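Local coordinates for protein sorting nexin-21 (Mus musculus, PDB 4YMR) that binds membranes rich in phosphatidylinositol 3-phosphate and phosphatidylinositol 4,5-bisphosphate and may act in intracellular trafficking, this piece being its helical PXB/TPR domain, at residues 25-30 and 61-66; 12-17 and 31-36. All coordinates share one frame; numbering follows the deposited sequence.

Contact 1 (25-30 and 61-66)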
ATOM      1  N   GLY A  25      -8.307  -5.107  23.287  1.00 42.45           N
ATOM      2  CA  GLY A  25      -7.329  -5.756  24.145  1.00 38.52           C
ATOM      3  C   GLY A  25      -7.491  -7.264  24.182  1.00 37.51           C
ATOM      4  O   GLY A  25      -6.909  -7.942  25.025  1.00 33.52           O
ATOM      5  N   LEU A  26      -8.301  -7.789  23.270  1.00 37.90           N
ATOM      6  CA  LEU A  26      -8.496  -9.226  23.151  1.00 37.16           C
ATOM      7  C   LEU A  26      -7.410  -9.826  22.247  1.00 32.30           C
ATOM      8  O   LEU A  26      -7.680 -10.255  21.127  1.00 32.97           O
ATOM      9  CB  LEU A  26      -9.904  -9.532  22.618  1.00 43.47           C
ATOM     10  CG  LEU A  26     -11.082  -9.193  23.544  1.00 42.81           C
ATOM     11  CD1 LEU A  26     -12.432  -9.325  22.832  1.00 40.95           C
ATOM     12  CD2 LEU A  26     -11.051 -10.064  24.792  1.00 38.25           C
ATOM     13  N   TYR A  27      -6.181  -9.860  22.748  1.00 29.66           N
ATOM     14  CA  TYR A  27      -5.028 -10.237  21.932  1.00 32.41           C
ATOM     15  C   TYR A  27      -5.048 -11.677  21.424  1.00 30.52           C
ATOM     16  O   TYR A  27      -4.755 -11.914  20.256  1.00 38.87           O
ATOM     17  CB  TYR A  27      -3.713  -9.904  22.642  1.00 32.19           C
ATOM     18  CG  TYR A  27      -3.630  -8.430  22.947  1.00 37.02           C
ATOM     19  CD1 TYR A  27      -3.547  -7.504  21.916  1.00 28.50           C
ATOM     20  CD2 TYR A  27      -3.680  -7.958  24.259  1.00 33.11           C
ATOM     21  CE1 TYR A  27      -3.497  -6.155  22.170  1.00 31.01           C
ATOM     22  CE2 TYR A  27      -3.623  -6.598  24.535  1.00 25.00           C
ATOM     23  CZ  TYR A  27      -3.532  -5.695  23.480  1.00 35.81           C
ATOM     24  OH  TYR A  27      -3.485  -4.331  23.713  1.00 39.73           O
ATOM     25  N   ARG A  28      -5.422 -12.622  22.283  1.00 31.48           N
ATOM     26  CA  ARG A  28      -5.490 -14.024  21.886  1.00 36.01           C
ATOM     27  C   ARG A  28      -6.562 -14.283  20.819  1.00 45.72           C
ATOM     28  O   ARG A  28      -6.323 -15.040  19.868  1.00 44.01           O
ATOM     29  CB  ARG A  28      -5.662 -14.938  23.106  1.00 38.71           C
ATOM     30  CG  ARG A  28      -5.460 -16.417  22.804  1.00 41.61           C
ATOM     31  CD  ARG A  28      -4.969 -17.184  24.037  1.00 62.21           C
ATOM     32  NE  ARG A  28      -3.559 -16.930  24.327  1.00 70.00           N
ATOM     33  CZ  ARG A  28      -2.553 -17.453  23.633  1.00 74.50           C
ATOM     34  NH1 ARG A  28      -2.798 -18.255  22.611  1.00 84.16           N
ATOM     35  NH2 ARG A  28      -1.302 -17.172  23.957  1.00 75.73           N
ATOM     36  N   GLU A  29      -7.725 -13.645  20.962  1.00 49.19           N
ATOM     37  CA  GLU A  29      -8.778 -13.725  19.938  1.00 43.41           C
ATOM     38  C   GLU A  29      -8.293 -13.102  18.629  1.00 40.77           C
ATOM     39  O   GLU A  29      -8.491 -13.662  17.554  1.00 46.26           O
ATOM     40  CB  GLU A  29     -10.071 -13.037  20.414  1.00 57.14           C
ATOM     41  CG  GLU A  29     -11.371 -13.650  19.859  1.00 70.33           C
ATOM     42  CD  GLU A  29     -12.643 -12.998  20.421  1.00 77.77           C
ATOM     43  OE1 GLU A  29     -12.613 -12.464  21.558  1.00 69.89           O
ATOM     44  OE2 GLU A  29     -13.679 -13.020  19.715  1.00 83.65           O
ATOM     45  N   ALA A  30      -7.643 -11.942  18.733  1.00 41.14           N
ATOM     46  CA  ALA A  30      -7.139 -11.210  17.566  1.00 35.56           C
ATOM     47  C   ALA A  30      -6.078 -11.987  16.787  1.00 32.81           C
ATOM     48  O   ALA A  30      -6.062 -11.946  15.561  1.00 30.20           O
ATOM     49  CB  ALA A  30      -6.594  -9.849  17.980  1.00 27.28           C
ATOM     50  N   ALA A  61       2.727  -8.959  15.382  1.00 16.08           N
ATOM     51  CA  ALA A  61       3.816  -8.581  16.275  1.00 17.40           C
ATOM     52  C   ALA A  61       3.298  -8.055  17.618  1.00 16.24           C
ATOM     53  O   ALA A  61       3.798  -8.431  18.671  1.00 22.11           O
ATOM     54  CB  ALA A  61       4.730  -7.558  15.602  1.00 16.88           C
ATOM     55  N   VAL A  62       2.277  -7.207  17.563  1.00 18.73           N
ATOM     56  CA  VAL A  62       1.630  -6.677  18.759  1.00 16.97           C
ATOM     57  C   VAL A  62       0.996  -7.751  19.624  1.00 19.48           C
ATOM     58  O   VAL A  62       1.205  -7.786  20.849  1.00 25.81           O
ATOM     59  CB  VAL A  62       0.595  -5.577  18.398  1.00 16.15           C
ATOM     60  CG1 VAL A  62      -0.253  -5.216  19.596  1.00 19.33           C
ATOM     61  CG2 VAL A  62       1.325  -4.350  17.901  1.00 15.63           C
ATOM     62  N   CYS A  63       0.244  -8.639  18.976  1.00 21.98           N
ATOM     63  CA  CYS A  63      -0.453  -9.687  19.688  1.00 20.96           C
ATOM     64  C   CYS A  63       0.545 -10.676  20.279  1.00 18.63           C
ATOM     65  O   CYS A  63       0.419 -11.064  21.438  1.00 28.27           O
ATOM     66  CB  CYS A  63      -1.494 -10.389  18.804  1.00 20.73           C
ATOM     67  SG  CYS A  63      -2.928  -9.377  18.403  1.00 25.27           S
ATOM     68  N   HIS A  64       1.540 -11.077  19.500  1.00 18.76           N
ATOM     69  CA  HIS A  64       2.574 -11.939  20.054  1.00 20.16           C
ATOM     70  C   HIS A  64       3.265 -11.289  21.262  1.00 24.22           C
ATOM     71  O   HIS A  64       3.453 -11.946  22.275  1.00 19.38           O
ATOM     72  CB  HIS A  64       3.548 -12.418  18.978  1.00 20.12           C
ATOM     73  CG  HIS A  64       2.995 -13.529  18.137  1.00 29.51           C
ATOM     74  ND1 HIS A  64       3.148 -13.571  16.765  1.00 30.25           N
ATOM     75  CD2 HIS A  64       2.284 -14.631  18.473  1.00 33.52           C
ATOM     76  CE1 HIS A  64       2.559 -14.665  16.294  1.00 26.58           C
ATOM     77  NE2 HIS A  64       2.024 -15.319  17.310  1.00 26.77           N
ATOM     78  N   GLN A  65       3.597 -10.002  21.185  1.00 24.79           N
ATOM     79  CA  GLN A  65       4.253  -9.345  22.322  1.00 22.43           C
ATOM     80  C   GLN A  65       3.398  -9.304  23.570  1.00 22.00           C
ATOM     81  O   GLN A  65       3.898  -9.477  24.677  1.00 25.60           O
ATOM     82  CB  GLN A  65       4.633  -7.921  21.972  1.00 24.97           C
ATOM     83  CG  GLN A  65       5.927  -7.805  21.233  1.00 35.81           C
ATOM     84  CD  GLN A  65       6.264  -6.375  20.933  1.00 35.46           C
ATOM     85  OE1 GLN A  65       6.792  -5.657  21.785  1.00 38.98           O
ATOM     86  NE2 GLN A  65       5.939  -5.939  19.726  1.00 30.38           N
ATOM     87  N   GLU A  66       2.109  -9.046  23.378  1.00 23.90           N
ATOM     88  CA  GLU A  66       1.162  -9.013  24.484  1.00 20.94           C
ATOM     89  C   GLU A  66       0.944 -10.377  25.139  1.00 25.13           C
ATOM     90  O   GLU A  66       0.465 -10.437  26.290  1.00 29.99           O
ATOM     91  CB  GLU A  66      -0.187  -8.412  24.056  1.00 17.80           C
ATOM     92  CG  GLU A  66      -0.089  -6.962  23.530  1.00 19.88           C
ATOM     93  CD  GLU A  66       0.241  -5.910  24.603  1.00 25.55           C
ATOM     94  OE1 GLU A  66       0.379  -6.256  25.792  1.00 28.66           O
ATOM     95  OE2 GLU A  66       0.360  -4.715  24.253  1.00 40.35           O
TER
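The ring of Tyr-27 lies flat against the side chain of Glu-66. CG of Glu-66 stands 3.5 Å from the ring centroid, almost on the ring normal, a CH-pi contact, while Glu-66 CB reaches Tyr-27 CD2 at 3.5 Å. The Glu-66 chain bends at its second torsion (chi2 -70°), which lays the carboxylate over the phenol end, its plane only 13° from that of the ring. Over the opposite face, toward the rim, lies C of Gly-25. At the ring edge sits the sulfur of Cys-63, with SG 4.0 Å from Tyr-27 CD1, a sulfur-aromatic contact; the same SG packs 3.7 Å from CB of Ala-30 and comes 3.6 Å from the backbone O of Tyr-27, a close approach without a hydrogen bond. Val-62 CG1 adds an oblique apolar touch at CE1 of Tyr-27.

Further out, Thr-22 of helix 12-24 touches Tyr-27, Ala-30 and Cys-63. Glu-66 OE2 makes a salt bridge to Lys-135 of the second subunit, which probably steadies the carboxylate over the ring. Leu-26 occupies the N-cap position of helix 27-43, directly after Gly-25. The contact packs the start of this helix against the C-terminal part of helix 52-66, consistent with the successive antiparallel helices of a TPR-type domain.

Contact 2 (12-17 and 31-36)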
ATOM      1  N   LEU A  12     -10.165  -8.294   3.912  1.00 62.88           N
ATOM      2  CA  LEU A  12     -10.470  -7.077   4.680  1.00 60.36           C
ATOM      3  C   LEU A  12     -11.522  -7.179   5.806  1.00 56.63           C
ATOM      4  O   LEU A  12     -11.372  -6.515   6.826  1.00 52.35           O
ATOM      5  CB  LEU A  12     -10.785  -5.889   3.759  1.00 69.74           C
ATOM      6  CG  LEU A  12      -9.576  -5.132   3.191  1.00 80.58           C
ATOM      7  CD1 LEU A  12      -9.074  -5.784   1.904  1.00 88.80           C
ATOM      8  CD2 LEU A  12      -9.898  -3.660   2.966  1.00 77.12           C
ATOM      9  N   PRO A  13     -12.595  -7.976   5.627  1.00 58.29           N
ATOM     10  CA  PRO A  13     -13.469  -8.188   6.792  1.00 60.50           C
ATOM     11  C   PRO A  13     -12.744  -8.785   8.005  1.00 57.78           C
ATOM     12  O   PRO A  13     -13.085  -8.458   9.144  1.00 53.72           O
ATOM     13  CB  PRO A  13     -14.512  -9.176   6.265  1.00 60.08           C
ATOM     14  CG  PRO A  13     -14.607  -8.865   4.819  1.00 62.86           C
ATOM     15  CD  PRO A  13     -13.205  -8.492   4.387  1.00 59.04           C
ATOM     16  N   GLU A  14     -11.755  -9.640   7.750  1.00 56.60           N
ATOM     17  CA  GLU A  14     -10.999 -10.302   8.812  1.00 55.86           C
ATOM     18  C   GLU A  14     -10.045  -9.312   9.488  1.00 46.86           C
ATOM     19  O   GLU A  14      -9.957  -9.264  10.715  1.00 44.95           O
ATOM     20  CB  GLU A  14     -10.240 -11.517   8.251  1.00 61.39           C
ATOM     21  CG  GLU A  14      -9.957 -12.630   9.259  1.00 70.48           C
ATOM     22  CD  GLU A  14      -9.665 -13.983   8.601  1.00 81.00           C
ATOM     23  OE1 GLU A  14      -9.732 -14.067   7.352  1.00 89.21           O
ATOM     24  OE2 GLU A  14      -9.374 -14.961   9.337  1.00 72.63           O
ATOM     25  N   LEU A  15      -9.344  -8.519   8.680  1.00 43.74           N
ATOM     26  CA  LEU A  15      -8.465  -7.471   9.195  1.00 37.20           C
ATOM     27  C   LEU A  15      -9.232  -6.464  10.041  1.00 44.14           C
ATOM     28  O   LEU A  15      -8.751  -6.038  11.091  1.00 48.88           O
ATOM     29  CB  LEU A  15      -7.783  -6.732   8.046  1.00 35.12           C
ATOM     30  CG  LEU A  15      -6.854  -7.529   7.142  1.00 35.07           C
ATOM     31  CD1 LEU A  15      -6.241  -6.591   6.116  1.00 42.98           C
ATOM     32  CD2 LEU A  15      -5.774  -8.242   7.959  1.00 27.23           C
ATOM     33  N   ARG A  16     -10.411  -6.075   9.552  1.00 47.92           N
ATOM     34  CA  ARG A  16     -11.345  -5.211  10.272  1.00 48.57           C
ATOM     35  C   ARG A  16     -11.631  -5.741  11.677  1.00 41.48           C
ATOM     36  O   ARG A  16     -11.439  -5.035  12.662  1.00 45.48           O
ATOM     37  CB  ARG A  16     -12.666  -5.071   9.491  1.00 61.06           C
ATOM     38  CG  ARG A  16     -12.703  -3.936   8.459  1.00 80.58           C
ATOM     39  CD  ARG A  16     -13.923  -4.036   7.521  1.00 95.13           C
ATOM     40  NE  ARG A  16     -13.566  -3.726   6.134  1.00 99.27           N
ATOM     41  CZ  ARG A  16     -14.158  -4.243   5.060  1.00 98.78           C
ATOM     42  NH1 ARG A  16     -15.160  -5.103   5.189  1.00 95.89           N
ATOM     43  NH2 ARG A  16     -13.741  -3.895   3.849  1.00 98.97           N
ATOM     44  N   ARG A  17     -12.102  -6.983  11.757  1.00 44.12           N
ATOM     45  CA  ARG A  17     -12.385  -7.611  13.043  1.00 50.00           C
ATOM     46  C   ARG A  17     -11.105  -7.776  13.882  1.00 44.86           C
ATOM     47  O   ARG A  17     -11.099  -7.444  15.065  1.00 42.97           O
ATOM     48  CB  ARG A  17     -13.144  -8.943  12.876  1.00 58.13           C
ATOM     49  CG  ARG A  17     -13.501  -9.636  14.203  1.00 72.21           C
ATOM     50  CD  ARG A  17     -15.012  -9.798  14.417  1.00 83.04           C
ATOM     51  NE  ARG A  17     -15.321 -10.615  15.597  1.00 87.36           N
ATOM     52  CZ  ARG A  17     -15.664 -10.132  16.792  1.00 84.85           C
ATOM     53  NH1 ARG A  17     -15.756  -8.824  16.982  1.00 84.55           N
ATOM     54  NH2 ARG A  17     -15.918 -10.961  17.799  1.00 80.29           N
ATOM     55  N   LEU A  31      -5.206 -12.700  17.505  1.00 26.68           N
ATOM     56  CA  LEU A  31      -4.045 -13.347  16.890  1.00 26.10           C
ATOM     57  C   LEU A  31      -4.408 -14.308  15.753  1.00 34.00           C
ATOM     58  O   LEU A  31      -3.856 -14.213  14.657  1.00 31.00           O
ATOM     59  CB  LEU A  31      -3.192 -14.060  17.939  1.00 30.79           C
ATOM     60  CG  LEU A  31      -1.946 -14.794  17.421  1.00 30.59           C
ATOM     61  CD1 LEU A  31      -0.908 -13.812  16.923  1.00 30.48           C
ATOM     62  CD2 LEU A  31      -1.365 -15.715  18.497  1.00 28.85           C
ATOM     63  N   ALA A  32      -5.336 -15.221  16.028  1.00 33.98           N
ATOM     64  CA  ALA A  32      -5.810 -16.184  15.045  1.00 37.47           C
ATOM     65  C   ALA A  32      -6.314 -15.503  13.760  1.00 44.14           C
ATOM     66  O   ALA A  32      -6.006 -15.945  12.651  1.00 49.02           O
ATOM     67  CB  ALA A  32      -6.889 -17.077  15.656  1.00 27.96           C
ATOM     68  N   LEU A  33      -7.070 -14.419  13.917  1.00 41.36           N
ATOM     69  CA  LEU A  33      -7.590 -13.661  12.776  1.00 42.27           C
ATOM     70  C   LEU A  33      -6.485 -13.028  11.911  1.00 42.78           C
ATOM     71  O   LEU A  33      -6.473 -13.204  10.691  1.00 49.59           O
ATOM     72  CB  LEU A  33      -8.584 -12.595  13.247  1.00 46.65           C
ATOM     73  CG  LEU A  33      -9.828 -13.159  13.933  1.00 48.80           C
ATOM     74  CD1 LEU A  33     -10.829 -12.057  14.245  1.00 47.59           C
ATOM     75  CD2 LEU A  33     -10.452 -14.238  13.061  1.00 44.40           C
ATOM     76  N   TRP A  34      -5.572 -12.287  12.535  1.00 31.60           N
ATOM     77  CA  TRP A  34      -4.395 -11.799  11.826  1.00 27.93           C
ATOM     78  C   TRP A  34      -3.638 -12.940  11.117  1.00 31.45           C
ATOM     79  O   TRP A  34      -3.123 -12.764  10.015  1.00 34.60           O
ATOM     80  CB  TRP A  34      -3.412 -11.103  12.780  1.00 25.98           C
ATOM     81  CG  TRP A  34      -3.835  -9.803  13.448  1.00 28.76           C
ATOM     82  CD1 TRP A  34      -3.932  -9.577  14.795  1.00 20.20           C
ATOM     83  CD2 TRP A  34      -4.172  -8.562  12.811  1.00 28.98           C
ATOM     84  NE1 TRP A  34      -4.313  -8.284  15.036  1.00 27.94           N
ATOM     85  CE2 TRP A  34      -4.466  -7.628  13.837  1.00 23.25           C
ATOM     86  CE3 TRP A  34      -4.246  -8.137  11.473  1.00 29.56           C
ATOM     87  CZ2 TRP A  34      -4.833  -6.306  13.578  1.00 19.73           C
ATOM     88  CZ3 TRP A  34      -4.612  -6.820  11.213  1.00 28.52           C
ATOM     89  CH2 TRP A  34      -4.906  -5.922  12.264  1.00 26.58           C
ATOM     90  N   ALA A  35      -3.560 -14.094  11.776  1.00 30.81           N
ATOM     91  CA  ALA A  35      -2.714 -15.205  11.346  1.00 32.97           C
ATOM     92  C   ALA A  35      -3.249 -15.874  10.083  1.00 36.77           C
ATOM     93  O   ALA A  35      -2.487 -16.197   9.179  1.00 44.07           O
ATOM     94  CB  ALA A  35      -2.573 -16.231  12.466  1.00 32.80           C
ATOM     95  N   ASN A  36      -4.559 -16.087  10.037  1.00 36.04           N
ATOM     96  CA  ASN A  36      -5.216 -16.593   8.839  1.00 44.13           C
ATOM     97  C   ASN A  36      -5.230 -15.588   7.680  1.00 41.97           C
ATOM     98  O   ASN A  36      -5.005 -15.968   6.536  1.00 43.73           O
ATOM     99  CB  ASN A  36      -6.622 -17.081   9.181  1.00 59.67           C
ATOM    100  CG  ASN A  36      -6.603 -18.265  10.132  1.00 73.00           C
ATOM    101  OD1 ASN A  36      -5.781 -19.181   9.993  1.00 72.34           O
ATOM    102  ND2 ASN A  36      -7.495 -18.248  11.114  1.00 77.41           N
TER
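Leu-33 and Trp-34 meet helix 12-24 through two neighbouring side chains of different character, Glu-14 and Leu-15. The tightly packed part is apolar and buried: CD2 of Leu-15 lies 3.7 Å from CZ3 of Trp-34, approaching the indole obliquely, with the two side chains crossing at about a right angle. Although the Trp-34 CB bond leads away from helix 12-24, its first torsion (chi1 -66°, CG anti to the carbonyl carbon) helps swing the six-membered ring back to Leu-15. The indole NE1 is hydrogen-bonded to Thr-22 OG1, which probably helps hold the indole's orientation, and Leu-143 and Leu-138 of the second subunit pack on Leu-15 and Trp-34 respectively.

The two helical segments run nearly antiparallel, at 152° with axes 8.8 Å apart, an antiparallel helical hairpin as in TPR-type domains; Leu-33, partly exposed, fills the crevice between Glu-14 and Arg-17. Its CD1 abuts CG of Arg-17 at 3.6 Å, so that the aliphatic part of the arginine, bent at its second torsion, is what touches.

Toward solvent the contact turns polar, and Arg-17 and Asn-36 form its exposed margin. The extended Glu-14 chain reaches to the other helix, where its OE2 makes a van der Waals contact with CB of Asn-36 at 3.5 Å; the carboxylate and amide planes stand 45° apart. OE2 of Glu-14 and the carbonyl O of Leu-33, 3.7 Å apart, merely lie near each other without bonding. An alanine at Glu-14 is likely to uncover CD2 of Leu-33 and CB of Asn-36, opening a gap on this rim. The guanidinium of Arg-17 has a long, weak ion pair with Glu-29 OE2.

How the contacts relate
Contacts 1 and 2 lie with centres about 12 Å apart, on the same side of the chain's centre, and share helix 27-43. Contact 1 joins its first turn to helix 52-66; contact 2 joins the stretch just after to helix 12-24, so this helix is gripped from two neighbouring helices. Along the chain the segments alternate: 12-17, 25-30, 31-36, 61-66. The two sites also meet directly, the sulfur of Cys-63 packing on the indole of Trp-34 and Leu-31 lying against Cys-63 and His-64. Both reach the second subunit, placing this three-helix part of the PXB/TPR domain at the interface of the domain-swapped crystal dimer.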